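D-3-phosphoglycerate dehydrogenase (Sulfolobus tokodaii, PDB 2EKL) probably catalyses the NAD-dependent oxidation of D-3-phosphoglycerate, the entry step of serine biosynthesis, as a member of the D-isomer specific 2-hydroxyacid dehydrogenase family. Local coordinates at residues L9-I14 / P33-E38. Sequence-based numbering, arbitrary orientation.
Sequences LITDPI and PEISKE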
ATOM      1  N   LEU A   9       2.396   5.373 -40.488  1.00 20.61           N
ATOM      2  CA  LEU A   9       3.655   4.742 -40.112  1.00 21.57           C
ATOM      3  C   LEU A   9       3.692   4.548 -38.603  1.00 20.90           C
ATOM      4  O   LEU A   9       3.518   5.497 -37.842  1.00 22.02           O
ATOM      5  CB  LEU A   9       4.844   5.610 -40.540  1.00 22.39           C
ATOM      6  CG  LEU A   9       6.232   5.104 -40.118  1.00 21.14           C
ATOM      7  CD1 LEU A   9       6.571   3.822 -40.866  1.00 23.13           C
ATOM      8  CD2 LEU A   9       7.272   6.172 -40.406  1.00 25.13           C
ATOM      9  N   ILE A  10       3.891   3.307 -38.173  1.00 21.57           N
ATOM     10  CA  ILE A  10       3.979   2.995 -36.753  1.00 21.94           C
ATOM     11  C   ILE A  10       5.451   2.667 -36.540  1.00 23.24           C
ATOM     12  O   ILE A  10       5.975   1.710 -37.106  1.00 22.25           O
ATOM     13  CB  ILE A  10       3.081   1.803 -36.391  1.00 23.71           C
ATOM     14  CG1 ILE A  10       1.629   2.137 -36.756  1.00 25.14           C
ATOM     15  CG2 ILE A  10       3.188   1.503 -34.901  1.00 23.86           C
ATOM     16  CD1 ILE A  10       0.632   1.044 -36.441  1.00 27.56           C
ATOM     17  N   THR A  11       6.108   3.477 -35.718  1.00 23.33           N
ATOM     18  CA  THR A  11       7.540   3.346 -35.496  1.00 24.31           C
ATOM     19  C   THR A  11       8.001   2.558 -34.281  1.00 26.29           C
ATOM     20  O   THR A  11       9.191   2.256 -34.160  1.00 27.08           O
ATOM     21  CB  THR A  11       8.171   4.739 -35.417  1.00 22.99           C
ATOM     22  OG1 THR A  11       7.694   5.408 -34.242  1.00 23.51           O
ATOM     23  CG2 THR A  11       7.780   5.564 -36.644  1.00 24.54           C
ATOM     24  N   ASP A  12       7.078   2.234 -33.386  1.00 27.50           N
ATOM     25  CA  ASP A  12       7.425   1.492 -32.180  1.00 29.08           C
ATOM     26  C   ASP A  12       6.479   0.328 -31.940  1.00 30.00           C
ATOM     27  O   ASP A  12       5.361   0.305 -32.454  1.00 29.38           O
ATOM     28  CB  ASP A  12       7.382   2.417 -30.960  1.00 29.18           C
ATOM     29  CG  ASP A  12       8.390   3.543 -31.043  1.00 30.62           C
ATOM     30  OD1 ASP A  12       9.596   3.253 -31.178  1.00 32.47           O
ATOM     31  OD2 ASP A  12       7.974   4.717 -30.967  1.00 31.40           O
ATOM     32  N   PRO A  13       6.923  -0.666 -31.155  1.00 30.91           N
ATOM     33  CA  PRO A  13       6.077  -1.827 -30.858  1.00 31.14           C
ATOM     34  C   PRO A  13       4.858  -1.341 -30.077  1.00 31.32           C
ATOM     35  O   PRO A  13       5.001  -0.787 -28.992  1.00 32.58           O
ATOM     36  CB  PRO A  13       6.985  -2.705 -30.001  1.00 30.77           C
ATOM     37  CG  PRO A  13       8.366  -2.351 -30.482  1.00 31.47           C
ATOM     38  CD  PRO A  13       8.283  -0.853 -30.619  1.00 30.55           C
ATOM     39  N   ILE A  14       3.662  -1.537 -30.622  1.00 31.99           N
ATOM     40  CA  ILE A  14       2.458  -1.090 -29.927  1.00 31.78           C
ATOM     41  C   ILE A  14       1.378  -2.161 -29.861  1.00 31.17           C
ATOM     42  O   ILE A  14       1.480  -3.205 -30.507  1.00 30.33           O
ATOM     43  CB  ILE A  14       1.845   0.157 -30.595  1.00 34.24           C
ATOM     44  CG1 ILE A  14       1.447  -0.167 -32.034  1.00 33.74           C
ATOM     45  CG2 ILE A  14       2.838   1.314 -30.560  1.00 35.05           C
ATOM     46  CD1 ILE A  14       0.621   0.916 -32.685  1.00 35.85           C
ATOM     47  N   PRO A  33       8.447  -1.236 -36.122  1.00 27.90           N
ATOM     48  CA  PRO A  33       8.758  -1.082 -34.699  1.00 28.05           C
ATOM     49  C   PRO A  33      10.214  -0.833 -34.308  1.00 28.18           C
ATOM     50  O   PRO A  33      10.485  -0.458 -33.174  1.00 28.16           O
ATOM     51  CB  PRO A  33       8.196  -2.363 -34.085  1.00 29.23           C
ATOM     52  CG  PRO A  33       8.388  -3.358 -35.175  1.00 28.67           C
ATOM     53  CD  PRO A  33       7.925  -2.589 -36.392  1.00 28.78           C
ATOM     54  N   GLU A  34      11.146  -1.042 -35.230  1.00 30.29           N
ATOM     55  CA  GLU A  34      12.553  -0.802 -34.920  1.00 31.57           C
ATOM     56  C   GLU A  34      13.262   0.046 -35.971  1.00 31.25           C
ATOM     57  O   GLU A  34      14.485  -0.011 -36.109  1.00 30.48           O
ATOM     58  CB  GLU A  34      13.295  -2.130 -34.704  1.00 34.56           C
ATOM     59  CG  GLU A  34      12.983  -3.225 -35.709  1.00 38.74           C
ATOM     60  CD  GLU A  34      13.576  -4.566 -35.300  1.00 42.10           C
ATOM     61  OE1 GLU A  34      13.384  -4.967 -34.131  1.00 45.01           O
ATOM     62  OE2 GLU A  34      14.225  -5.221 -36.142  1.00 41.19           O
ATOM     63  N   ILE A  35      12.484   0.847 -36.697  1.00 30.29           N
ATOM     64  CA  ILE A  35      13.032   1.727 -37.727  1.00 29.37           C
ATOM     65  C   ILE A  35      14.049   2.678 -37.098  1.00 30.00           C
ATOM     66  O   ILE A  35      13.802   3.255 -36.037  1.00 27.68           O
ATOM     67  CB  ILE A  35      11.913   2.561 -38.409  1.00 28.93           C
ATOM     68  CG1 ILE A  35      12.508   3.419 -39.530  1.00 28.60           C
ATOM     69  CG2 ILE A  35      11.216   3.446 -37.384  1.00 26.45           C
ATOM     70  CD1 ILE A  35      11.474   4.242 -40.292  1.00 28.93           C
ATOM     71  N   SER A  36      15.195   2.834 -37.752  1.00 29.69           N
ATOM     72  CA  SER A  36      16.243   3.714 -37.244  1.00 30.34           C
ATOM     73  C   SER A  36      15.877   5.181 -37.429  1.00 31.12           C
ATOM     74  O   SER A  36      15.013   5.525 -38.238  1.00 30.52           O
ATOM     75  CB  SER A  36      17.564   3.433 -37.963  1.00 30.10           C
ATOM     76  OG  SER A  36      17.483   3.814 -39.323  1.00 25.93           O
ATOM     77  N   LYS A  37      16.540   6.044 -36.671  1.00 31.80           N
ATOM     78  CA  LYS A  37      16.420   7.502 -36.735  1.00 31.86           C
ATOM     79  C   LYS A  37      16.579   8.006 -38.153  1.00 31.09           C
ATOM     80  O   LYS A  37      15.839   8.853 -38.638  1.00 30.69           O
ATOM     81  CB  LYS A  37      17.482   8.137 -35.840  1.00 34.32           C
ATOM     82  CG  LYS A  37      18.796   7.377 -35.843  1.00 37.47           C
ATOM     83  CD  LYS A  37      19.782   7.942 -36.856  1.00 38.72           C
ATOM     84  CE  LYS A  37      20.513   6.829 -37.605  1.00 39.49           C
ATOM     85  NZ  LYS A  37      19.744   5.592 -37.516  1.00 37.11           N
ATOM     86  N   GLU A  38      17.629   7.488 -38.780  1.00 30.67           N
ATOM     87  CA  GLU A  38      17.996   7.927 -40.118  1.00 30.79           C
ATOM     88  C   GLU A  38      16.964   7.496 -41.154  1.00 30.34           C
ATOM     89  O   GLU A  38      16.534   8.301 -41.979  1.00 31.37           O
ATOM     90  CB  GLU A  38      19.384   7.389 -40.483  1.00 31.97           C
ATOM     91  CG  GLU A  38      19.825   7.699 -41.908  1.00 34.31           C
ATOM     92  CD  GLU A  38      21.324   7.541 -42.103  1.00 36.38           C
ATOM     93  OE1 GLU A  38      21.946   6.755 -41.359  1.00 37.38           O
ATOM     94  OE2 GLU A  38      21.880   8.196 -43.010  1.00 38.95           O
TER
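Where strand 7-10 runs out, Ile-10 brings its carbonyl O to 4.0 Å from the N of Pro-33, a ring nitrogen without hydrogen, so this carbonyl gains no N-H from it; Ile-10 pairs through its backbone with Asp-30 of strand 28-31 and with Met-32 just beyond it. Thr-11 meets the other loop through both its side chain and its carbonyl. With CG1 of Ile-35 anti to the backbone N (chi1 -177°), CG2 sits between that N and the carbonyl carbon, and this methyl lies 3.8 Å from Thr-11 CB. Ile-35 also packs on Leu-40 and Ile-43 of helix 37-43. Thr-11 O takes a CA-H...O contact from Pro-33 CA at 3.4 Å, bent to 129° at the hydrogen. The same Thr-11 O stands 3.2 Å from Pro-33 O, and neither oxygen has a proton to share. Asp-12 OD1 forms a salt bridge with Arg-55 NE, and OD2 a hydrogen bond with Arg-53 N. Pro-13 lays its ring obliquely across that of Pro-33, Pro-13 CG to Pro-33 CB 3.6 Å. The contact thus joins, mainly by van der Waals packing, the loops following both strands of the beta-alpha-beta crossover 7-10, 16-24, 28-31 in the five-stranded parallel sheet. Arg-55 NH2, hydrogen-bonded to Thr-11 O and Ile-35 O, links these loops, and its positive charge probably makes the close approach of Pro-33 O to Thr-11 O less costly.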